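N2152 (Neocallimastix frontalis, PDB 5U22) is a family 39 glycoside hydrolase from an anaerobic rumen fungus that probably cleaves glycosidic bonds in rare arabinosyl substrates. Local coordinates at residues A[195-200]-A[235-240]; A[259-264]-A[304-309]; A[310-315]-A[343-348]. One frame throughout, in Å; residues are numbered along the deposited sequence.

Interaction 1 (A[195-200]-A[235-240]). With EDO (1,2-ethanediol), chain E.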
loop_
_atom_site.group_PDB
_atom_site.type_symbol
_atom_site.label_atom_id
_atom_site.label_comp_id
_atom_site.label_asym_id
_atom_site.label_seq_id
_atom_site.Cartn_x
_atom_site.Cartn_y
_atom_site.Cartn_z
ATOM N N ASN A 195 -13.025 -1.141 20.615
ATOM C CA ASN A 195 -13.715 -2.348 21.079
ATOM C C ASN A 195 -12.921 -3.596 20.708
ATOM O O ASN A 195 -12.751 -4.509 21.520
ATOM C CB ASN A 195 -15.124 -2.406 20.497
ATOM C CG ASN A 195 -16.165 -1.699 21.379
ATOM O OD1 ASN A 195 -16.139 -1.820 22.610
ATOM N ND2 ASN A 195 -17.096 -0.984 20.752
ATOM N N PHE A 196 -12.390 -3.640 19.489
ATOM C CA PHE A 196 -11.608 -4.796 19.071
ATOM C C PHE A 196 -10.296 -4.898 19.842
ATOM O O PHE A 196 -9.882 -5.997 20.229
ATOM C CB PHE A 196 -11.320 -4.741 17.573
ATOM C CG PHE A 196 -10.352 -5.794 17.133
ATOM C CD1 PHE A 196 -10.764 -7.110 17.029
ATOM C CD2 PHE A 196 -9.031 -5.482 16.850
ATOM C CE1 PHE A 196 -9.888 -8.100 16.634
ATOM C CE2 PHE A 196 -8.145 -6.471 16.459
ATOM C CZ PHE A 196 -8.577 -7.780 16.352
ATOM N N LEU A 197 -9.601 -3.773 20.026
ATOM C CA LEU A 197 -8.348 -3.811 20.771
ATOM C C LEU A 197 -8.579 -4.198 22.227
ATOM O O LEU A 197 -7.799 -4.966 22.804
ATOM C CB LEU A 197 -7.648 -2.454 20.693
ATOM C CG LEU A 197 -7.135 -2.122 19.296
ATOM C CD1 LEU A 197 -6.555 -0.711 19.280
ATOM C CD2 LEU A 197 -6.101 -3.147 18.871
ATOM N N GLN A 198 -9.622 -3.643 22.847
ATOM C CA GLN A 198 -9.918 -3.996 24.232
ATOM C C GLN A 198 -10.228 -5.485 24.359
ATOM O O GLN A 198 -9.714 -6.167 25.254
ATOM C CB GLN A 198 -11.073 -3.147 24.753
ATOM C CG GLN A 198 -10.661 -1.722 25.117
ATOM C CD GLN A 198 -11.826 -0.887 25.624
ATOM O OE1 GLN A 198 -12.959 -1.049 25.180
ATOM N NE2 GLN A 198 -11.545 0.029 26.542
ATOM N N PHE A 199 -11.062 -6.007 23.460
ATOM C CA PHE A 199 -11.359 -7.436 23.450
ATOM C C PHE A 199 -10.093 -8.264 23.273
ATOM O O PHE A 199 -9.888 -9.265 23.972
ATOM C CB PHE A 199 -12.359 -7.755 22.333
ATOM C CG PHE A 199 -12.560 -9.228 22.115
ATOM C CD1 PHE A 199 -13.505 -9.926 22.853
ATOM C CD2 PHE A 199 -11.786 -9.924 21.197
ATOM C CE1 PHE A 199 -13.691 -11.290 22.664
ATOM C CE2 PHE A 199 -11.957 -11.289 21.007
ATOM C CZ PHE A 199 -12.908 -11.977 21.742
ATOM N N SER A 200 -9.226 -7.855 22.343
ATOM C CA SER A 200 -8.100 -8.693 21.963
ATOM C C SER A 200 -6.983 -8.647 22.998
ATOM O O SER A 200 -6.316 -9.659 23.234
ATOM C CB SER A 200 -7.587 -8.272 20.587
ATOM O OG SER A 200 -8.563 -8.553 19.601
ATOM N N LEU A 235 -4.527 2.315 25.726
ATOM C CA LEU A 235 -4.918 0.977 26.151
ATOM C C LEU A 235 -3.740 0.124 26.609
ATOM O O LEU A 235 -3.948 -1.032 27.003
ATOM C CB LEU A 235 -5.664 0.262 25.012
ATOM C CG LEU A 235 -6.973 0.882 24.507
ATOM C CD1 LEU A 235 -7.545 0.056 23.355
ATOM C CD2 LEU A 235 -7.979 0.971 25.643
ATOM N N GLY A 236 -2.514 0.646 26.559
ATOM C CA GLY A 236 -1.352 -0.110 26.990
ATOM C C GLY A 236 -0.999 -1.266 26.075
ATOM O O GLY A 236 -0.719 -2.375 26.539
ATOM N N ILE A 237 -1.010 -1.021 24.766
ATOM C CA ILE A 237 -0.683 -2.028 23.762
ATOM C C ILE A 237 0.612 -1.603 23.085
ATOM O O ILE A 237 0.730 -0.460 22.629
ATOM C CB ILE A 237 -1.827 -2.183 22.741
ATOM C CG1 ILE A 237 -3.102 -2.655 23.453
ATOM C CG2 ILE A 237 -1.432 -3.149 21.629
ATOM C CD1 ILE A 237 -4.348 -2.649 22.587
ATOM N N SER A 238 1.596 -2.500 23.048
ATOM C CA SER A 238 2.845 -2.172 22.376
ATOM C C SER A 238 2.596 -1.971 20.883
ATOM O O SER A 238 1.758 -2.646 20.275
ATOM C CB SER A 238 3.899 -3.255 22.614
ATOM O OG SER A 238 3.421 -4.531 22.256
ATOM N N GLU A 239 3.324 -1.019 20.302
ATOM C CA GLU A 239 3.090 -0.588 18.930
ATOM C C GLU A 239 3.120 -1.758 17.949
ATOM O O GLU A 239 4.088 -2.521 17.900
ATOM C CB GLU A 239 4.146 0.449 18.557
ATOM C CG GLU A 239 3.789 1.309 17.380
ATOM C CD GLU A 239 4.971 2.089 16.860
ATOM O OE1 GLU A 239 5.506 2.915 17.625
ATOM O OE2 GLU A 239 5.357 1.878 15.688
ATOM N N ARG A 240 2.029 -1.890 17.137
ATOM C CA ARG A 240 1.910 -2.900 16.088
ATOM C C ARG A 240 2.257 -2.303 14.727
ATOM O O ARG A 240 1.930 -1.142 14.460
ATOM C CB ARG A 240 0.487 -3.462 16.021
ATOM C CG ARG A 240 0.005 -4.164 17.285
ATOM C CD ARG A 240 1.055 -5.141 17.727
ATOM N NE ARG A 240 0.563 -6.289 18.477
ATOM C CZ ARG A 240 0.684 -6.432 19.792
ATOM N NH1 ARG A 240 1.236 -5.468 20.527
ATOM N NH2 ARG A 240 0.247 -7.537 20.378
HETATM C C1 EDO E . 1.422 -7.217 24.197
HETATM O O1 EDO E . 2.054 -7.872 23.093
HETATM C C2 EDO E . 0.999 -5.805 23.860
HETATM O O2 EDO E . 0.527 -5.129 25.023
#

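Interaction 2 (A[259-264]-A[304-309])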
loop_
_atom_site.group_PDB
_atom_site.type_symbol
_atom_site.label_atom_id
_atom_site.label_comp_id
_atom_site.label_asym_id
_atom_site.label_seq_id
_atom_site.Cartn_x
_atom_site.Cartn_y
_atom_site.Cartn_z
ATOM N N GLY A 259 -2.051 10.542 -9.733
ATOM C CA GLY A 259 -2.333 11.658 -8.841
ATOM C C GLY A 259 -2.932 11.213 -7.520
ATOM O O GLY A 259 -2.447 11.577 -6.444
ATOM N N SER A 260 -3.982 10.399 -7.583
ATOM C CA SER A 260 -4.594 9.901 -6.356
ATOM C C SER A 260 -3.583 9.129 -5.522
ATOM O O SER A 260 -3.461 9.347 -4.307
ATOM C CB SER A 260 -5.788 9.016 -6.695
ATOM O OG SER A 260 -6.222 8.339 -5.532
ATOM N N SER A 261 -2.831 8.240 -6.175
ATOM C CA SER A 261 -1.928 7.333 -5.469
ATOM C C SER A 261 -0.837 8.086 -4.728
ATOM O O SER A 261 -0.412 7.666 -3.645
ATOM C CB SER A 261 -1.314 6.344 -6.461
ATOM O OG SER A 261 -2.334 5.644 -7.162
ATOM N N ALA A 262 -0.363 9.202 -5.298
ATOM C CA ALA A 262 0.690 9.972 -4.641
ATOM C C ALA A 262 0.320 10.330 -3.208
ATOM O O ALA A 262 1.191 10.393 -2.336
ATOM C CB ALA A 262 0.975 11.248 -5.429
ATOM N N ARG A 263 -0.962 10.578 -2.948
ATOM C CA ARG A 263 -1.372 11.008 -1.615
ATOM C C ARG A 263 -1.333 9.858 -0.622
ATOM O O ARG A 263 -0.932 10.042 0.531
ATOM C CB ARG A 263 -2.772 11.612 -1.670
ATOM C CG ARG A 263 -2.938 12.711 -2.704
ATOM C CD ARG A 263 -4.440 12.990 -2.956
ATOM N NE ARG A 263 -5.180 11.804 -3.400
ATOM C CZ ARG A 263 -6.495 11.778 -3.565
ATOM N NH1 ARG A 263 -7.208 12.878 -3.326
ATOM N NH2 ARG A 263 -7.100 10.655 -3.968
ATOM N N PHE A 264 -1.762 8.666 -1.043
ATOM C CA PHE A 264 -1.667 7.499 -0.167
ATOM C C PHE A 264 -0.213 7.169 0.127
ATOM O O PHE A 264 0.168 6.893 1.272
ATOM C CB PHE A 264 -2.351 6.296 -0.816
ATOM C CG PHE A 264 -3.861 6.391 -0.867
ATOM C CD1 PHE A 264 -4.628 6.025 0.228
ATOM C CD2 PHE A 264 -4.507 6.831 -2.012
ATOM C CE1 PHE A 264 -6.008 6.098 0.193
ATOM C CE2 PHE A 264 -5.901 6.912 -2.061
ATOM C CZ PHE A 264 -6.653 6.545 -0.957
ATOM N N TYR A 304 4.077 3.509 -14.225
ATOM C CA TYR A 304 5.247 4.376 -14.263
ATOM C C TYR A 304 5.400 5.178 -12.973
ATOM O O TYR A 304 6.528 5.394 -12.508
ATOM C CB TYR A 304 5.167 5.291 -15.479
ATOM C CG TYR A 304 5.372 4.540 -16.776
ATOM C CD1 TYR A 304 4.288 4.094 -17.526
ATOM C CD2 TYR A 304 6.658 4.265 -17.238
ATOM C CE1 TYR A 304 4.483 3.393 -18.720
ATOM C CE2 TYR A 304 6.857 3.568 -18.431
ATOM C CZ TYR A 304 5.767 3.146 -19.163
ATOM O OH TYR A 304 5.984 2.452 -20.336
ATOM N N PHE A 305 4.284 5.614 -12.368
ATOM C CA PHE A 305 4.387 6.314 -11.090
ATOM C C PHE A 305 4.927 5.387 -10.005
ATOM O O PHE A 305 5.830 5.768 -9.249
ATOM C CB PHE A 305 3.038 6.925 -10.667
ATOM C CG PHE A 305 3.164 7.931 -9.545
ATOM C CD1 PHE A 305 3.670 9.205 -9.789
ATOM C CD2 PHE A 305 2.803 7.601 -8.246
ATOM C CE1 PHE A 305 3.809 10.124 -8.764
ATOM C CE2 PHE A 305 2.930 8.521 -7.212
ATOM C CZ PHE A 305 3.445 9.781 -7.472
ATOM N N TYR A 306 4.418 4.151 -9.937
ATOM C CA TYR A 306 4.915 3.220 -8.933
ATOM C C TYR A 306 6.339 2.762 -9.234
ATOM O O TYR A 306 7.059 2.370 -8.312
ATOM C CB TYR A 306 3.946 2.038 -8.801
ATOM C CG TYR A 306 2.786 2.374 -7.877
ATOM C CD1 TYR A 306 1.732 3.179 -8.304
ATOM C CD2 TYR A 306 2.770 1.915 -6.567
ATOM C CE1 TYR A 306 0.682 3.495 -7.442
ATOM C CE2 TYR A 306 1.730 2.218 -5.707
ATOM C CZ TYR A 306 0.694 3.007 -6.142
ATOM O OH TYR A 306 -0.331 3.281 -5.263
ATOM N N LYS A 307 6.769 2.820 -10.497
ATOM C CA LYS A 307 8.167 2.536 -10.804
ATOM C C LYS A 307 9.078 3.606 -10.209
ATOM O O LYS A 307 10.118 3.289 -9.612
ATOM C CB LYS A 307 8.349 2.427 -12.320
ATOM C CG LYS A 307 9.810 2.341 -12.785
ATOM C CD LYS A 307 10.420 0.983 -12.515
ATOM C CE LYS A 307 11.859 0.901 -13.064
ATOM N NZ LYS A 307 12.678 -0.056 -12.291
ATOM N N TRP A 308 8.705 4.881 -10.367
ATOM C CA TRP A 308 9.434 5.963 -9.705
ATOM C C TRP A 308 9.540 5.696 -8.214
ATOM O O TRP A 308 10.609 5.837 -7.606
ATOM C CB TRP A 308 8.711 7.287 -9.916
ATOM C CG TRP A 308 8.811 7.896 -11.256
ATOM C CD1 TRP A 308 9.642 7.543 -12.270
ATOM C CD2 TRP A 308 8.033 8.995 -11.729
ATOM N NE1 TRP A 308 9.437 8.368 -13.356
ATOM C CE2 TRP A 308 8.450 9.267 -13.045
ATOM C CE3 TRP A 308 7.018 9.777 -11.163
ATOM C CZ2 TRP A 308 7.892 10.297 -13.809
ATOM C CZ3 TRP A 308 6.466 10.796 -11.920
ATOM C CH2 TRP A 308 6.903 11.047 -13.228
ATOM N N TYR A 309 8.414 5.308 -7.616
ATOM C CA TYR A 309 8.364 5.035 -6.186
ATOM C C TYR A 309 9.284 3.884 -5.816
ATOM O O TYR A 309 10.099 3.991 -4.889
ATOM C CB TYR A 309 6.915 4.725 -5.807
ATOM C CG TYR A 309 6.644 4.416 -4.356
ATOM C CD1 TYR A 309 7.269 5.126 -3.327
ATOM C CD2 TYR A 309 5.709 3.445 -4.016
ATOM C CE1 TYR A 309 6.991 4.856 -1.984
ATOM C CE2 TYR A 309 5.405 3.174 -2.684
ATOM C CZ TYR A 309 6.043 3.875 -1.674
ATOM O OH TYR A 309 5.721 3.590 -0.367
HETATM O O HOH W 1 -3.175 3.152 -6.545
#

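Interaction 3 (A[310-315]-A[343-348])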
loop_
_atom_site.group_PDB
_atom_site.type_symbol
_atom_site.label_atom_id
_atom_site.label_comp_id
_atom_site.label_asym_id
_atom_site.label_seq_id
_atom_site.Cartn_x
_atom_site.Cartn_y
_atom_site.Cartn_z
ATOM N N GLY A 310 9.164 2.766 -6.530
ATOM C CA GLY A 310 9.969 1.600 -6.211
ATOM C C GLY A 310 11.455 1.835 -6.385
ATOM O O GLY A 310 12.269 1.166 -5.735
ATOM N N ASP A 311 11.832 2.763 -7.279
ATOM C CA ASP A 311 13.239 3.099 -7.503
ATOM C C ASP A 311 13.852 3.864 -6.345
ATOM O O ASP A 311 15.080 4.014 -6.311
ATOM C CB ASP A 311 13.421 3.957 -8.765
ATOM C CG ASP A 311 13.195 3.186 -10.049
ATOM O OD1 ASP A 311 13.127 1.940 -10.001
ATOM O OD2 ASP A 311 13.114 3.843 -11.117
ATOM N N MET A 312 13.037 4.390 -5.430
ATOM C CA MET A 312 13.577 5.227 -4.371
ATOM C C MET A 312 14.489 4.410 -3.469
ATOM O O MET A 312 14.169 3.276 -3.101
ATOM C CB MET A 312 12.444 5.855 -3.559
ATOM C CG MET A 312 11.661 6.913 -4.334
ATOM S SD MET A 312 10.325 7.615 -3.334
ATOM C CE MET A 312 10.535 9.359 -3.670
ATOM N N THR A 313 15.644 4.992 -3.139
ATOM C CA THR A 313 16.646 4.393 -2.264
ATOM C C THR A 313 17.068 5.428 -1.228
ATOM O O THR A 313 16.737 6.613 -1.336
ATOM C CB THR A 313 17.861 3.884 -3.064
ATOM O OG1 THR A 313 18.389 4.941 -3.877
ATOM C CG2 THR A 313 17.477 2.720 -3.973
ATOM N N GLY A 314 17.801 4.980 -0.206
ATOM C CA GLY A 314 18.232 5.883 0.855
ATOM C C GLY A 314 17.186 6.066 1.939
ATOM O O GLY A 314 16.576 5.087 2.384
ATOM N N ASP A 315 16.969 7.302 2.374
ATOM C CA ASP A 315 16.029 7.607 3.445
ATOM C C ASP A 315 14.825 8.349 2.898
ATOM O O ASP A 315 14.969 9.227 2.047
ATOM C CB ASP A 315 16.668 8.489 4.519
ATOM C CG ASP A 315 17.738 7.787 5.283
ATOM O OD1 ASP A 315 17.599 6.567 5.510
ATOM O OD2 ASP A 315 18.708 8.464 5.672
ATOM N N SER A 343 14.841 12.516 -4.677
ATOM C CA SER A 343 13.671 12.258 -5.508
ATOM C C SER A 343 12.415 12.654 -4.747
ATOM O O SER A 343 12.248 12.278 -3.588
ATOM C CB SER A 343 13.589 10.786 -5.911
ATOM O OG SER A 343 12.439 10.553 -6.721
ATOM N N PHE A 344 11.524 13.378 -5.414
ATOM C CA PHE A 344 10.266 13.840 -4.832
ATOM C C PHE A 344 9.159 13.505 -5.819
ATOM O O PHE A 344 9.170 14.010 -6.947
ATOM C CB PHE A 344 10.316 15.349 -4.560
ATOM C CG PHE A 344 9.052 15.905 -3.951
ATOM C CD1 PHE A 344 8.230 15.100 -3.173
ATOM C CD2 PHE A 344 8.693 17.230 -4.146
ATOM C CE1 PHE A 344 7.061 15.604 -2.613
ATOM C CE2 PHE A 344 7.526 17.743 -3.574
ATOM C CZ PHE A 344 6.717 16.920 -2.809
ATOM N N ILE A 345 8.229 12.633 -5.421
ATOM C CA ILE A 345 7.083 12.286 -6.261
ATOM C C ILE A 345 5.815 12.776 -5.585
ATOM O O ILE A 345 5.676 12.676 -4.360
ATOM C CB ILE A 345 7.006 10.771 -6.554
ATOM C CG1 ILE A 345 6.812 9.959 -5.269
ATOM C CG2 ILE A 345 8.268 10.306 -7.250
ATOM C CD1 ILE A 345 6.751 8.440 -5.525
ATOM N N PHE A 346 4.881 13.301 -6.380
ATOM C CA PHE A 346 3.714 13.939 -5.792
ATOM C C PHE A 346 2.605 14.029 -6.832
ATOM O O PHE A 346 2.823 13.861 -8.033
ATOM C CB PHE A 346 4.068 15.327 -5.237
ATOM C CG PHE A 346 4.764 16.223 -6.230
ATOM C CD1 PHE A 346 6.143 16.169 -6.378
ATOM C CD2 PHE A 346 4.043 17.121 -7.007
ATOM C CE1 PHE A 346 6.801 17.008 -7.285
ATOM C CE2 PHE A 346 4.682 17.963 -7.907
ATOM C CZ PHE A 346 6.060 17.902 -8.056
ATOM N N GLY A 347 1.404 14.315 -6.350
ATOM C CA GLY A 347 0.254 14.382 -7.224
ATOM C C GLY A 347 -1.024 14.500 -6.433
ATOM O O GLY A 347 -1.035 14.236 -5.225
ATOM N N GLY A 348 -2.101 14.893 -7.095
ATOM C CA GLY A 348 -3.383 15.046 -6.448
ATOM C C GLY A 348 -3.989 16.420 -6.663
ATOM O O GLY A 348 -3.341 17.341 -7.182
#

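Interaction 1 (A[195-200]-A[235-240])
In the outer helical layer of the TIM barrel, Leu-197 on helix 190-202 packs against Leu-235 and Ile-237, where the chain leaves helix 221-235 for strand 242-247. Its CB is the meeting point: Leu-235 CD1 lies 3.7 Å from Leu-197 CB, and Ile-237 CD1 comes within 3.8 Å of the same Leu-197 CB. Leucine suits position 235 because its fork spans two neighbours. With CG anti to the carbonyl carbon (chi1 -61°), CD1 goes to Leu-197, while CD2 rests 3.8 Å from Gln-198 CG. The extended Gln-198 chain crosses this fork nearly at a right angle, and its amide stays in the contact, NE2 coming within 3.8 Å of Leu-235 CD2. Between the two apolar residues the helix ends at Gly-236, whose positive phi (70°) belongs to a Schellman motif; glycine adopts such angles readily. Lys-201 NZ hydrogen-bonds to Leu-235 O. Farther along, Arg-240 secures the loop: its NH1 donates to Ser-238 O at 2.9 Å, close to the guanidinium plane, NE hydrogen-bonds to Pro-207 O, and NH2 bonds at 3.3 Å to O1 of an ethanediol, probably from the crystallisation liquor. A leucine in place of Arg-240 would probably leave the carbonyls of Ser-238 and Pro-207 without these donors and the turn freer to move. An apolar patch beside a capped helix end, with the polar groups of the turn tied back by side chains, joins neighbouring helices here at an alpha-to-beta turn of a beta/alpha barrel.

Interaction 2 (A[259-264]-A[304-309])
Ala-262 and Phe-305 form the dry, apolar half of the contact between helices 258-270 and 301-310, while Ser-261 and Tyr-306 form a polar half that includes a water; both halves are buried. On the apolar side, Phe-305 CZ stands 3.5 Å from Ala-262 CB, and Phe-305 CE2 lies 3.7 Å from Ala-262 CA. The small methyl of alanine lets the ring come right down to the helix backbone; with CG anti to the backbone N (chi1 -166°), the phenylalanine extends toward the neighbouring helix. Ile-345 and Ile-376 of the beta domain also touch this ring. On the other side, Ser-261 CB approaches Tyr-306 OH to 3.4 Å, and Ser-261 OG lies in the plane of the tyrosine ring, at its edge. The water stands in for direct pairing of the two hydroxyls: it donates to Ser-261 OG at 2.7 Å and is 3.1 Å from Tyr-306 OH. Each hydroxyl has a further protein partner, Gln-257 O for the serine and Tyr-247 OH for the tyrosine. Serine fits because it is small and its hydroxyl can both bond to Gln-257 O, just ahead of the helix, and accept from the water; tyrosine supplies a long ring with a polar end. Apolar contact on one flank and a water-bridged one on the other join two outer helices of the TIM barrel, the second of which leads into the beta sandwich.

Interaction 3 (A[310-315]-A[343-348])
Met-312 joins the TIM barrel to the beta sandwich, reaching from the loop after helix 301-310 to Ser-343 and Ile-345 of strand 341-347 with its terminal methyl alone. Its chain first runs straight: CG is anti to the carbonyl carbon (chi1 -70°) and SD continues the extension. The last torsion then bends to a chi3 of 135°, off the staggered values. Rotation about a C-S bond is cheap, which makes methionine a good filler where a methyl must be steered into a fixed site. The same side chain also touches Ser-334 on the adjacent strand 330-336, and the backbone O of Met-312 accepts a hydrogen bond from His-38 NE2, so the residue is held at both ends. Strand alternation puts Ser-343 and Ile-345 on the flank that faces the loop, while Phe-344 between them points away. Ser-343 turns OG anti to the backbone N, and Met-312 CE lies 3.8 Å from Ser-343 OG. A serine is small enough to let the methyl lie against the strand backbone. Ile-345 holds CG1 in the crowded position between N and the carbonyl carbon (chi1 63°), with Met-312 CE 4.1 Å from Ile-345 CG1, and its side chain also touches Trp-308 and Tyr-309 of the helix before the loop. The closest approach is to the backbone: the bend at the sulfur sets Met-312 CE 3.4 Å from Ser-343 O, a contact that the weakly polarised methyl beside sulfur should tolerate.

Interactions 2 and 3 belong to one buried region at the junction of barrel and sandwich, their centres about 8 Å apart; interaction 1 lies about 32 Å from interaction 2, centre to centre, in the periphery of the barrel and only partly buried. Helix 301-310 unites the inner pair: it packs on its barrel neighbour in interaction 2 and runs directly into the loop of interaction 3. The two also touch, Ala-262 CB meeting Gly-347 N at 3.2 Å. Chemistry follows place: aliphatic branches and an arginine-tied turn at the periphery, aromatic rings and a bridging water between the helices, and a single methionine methyl against the strand.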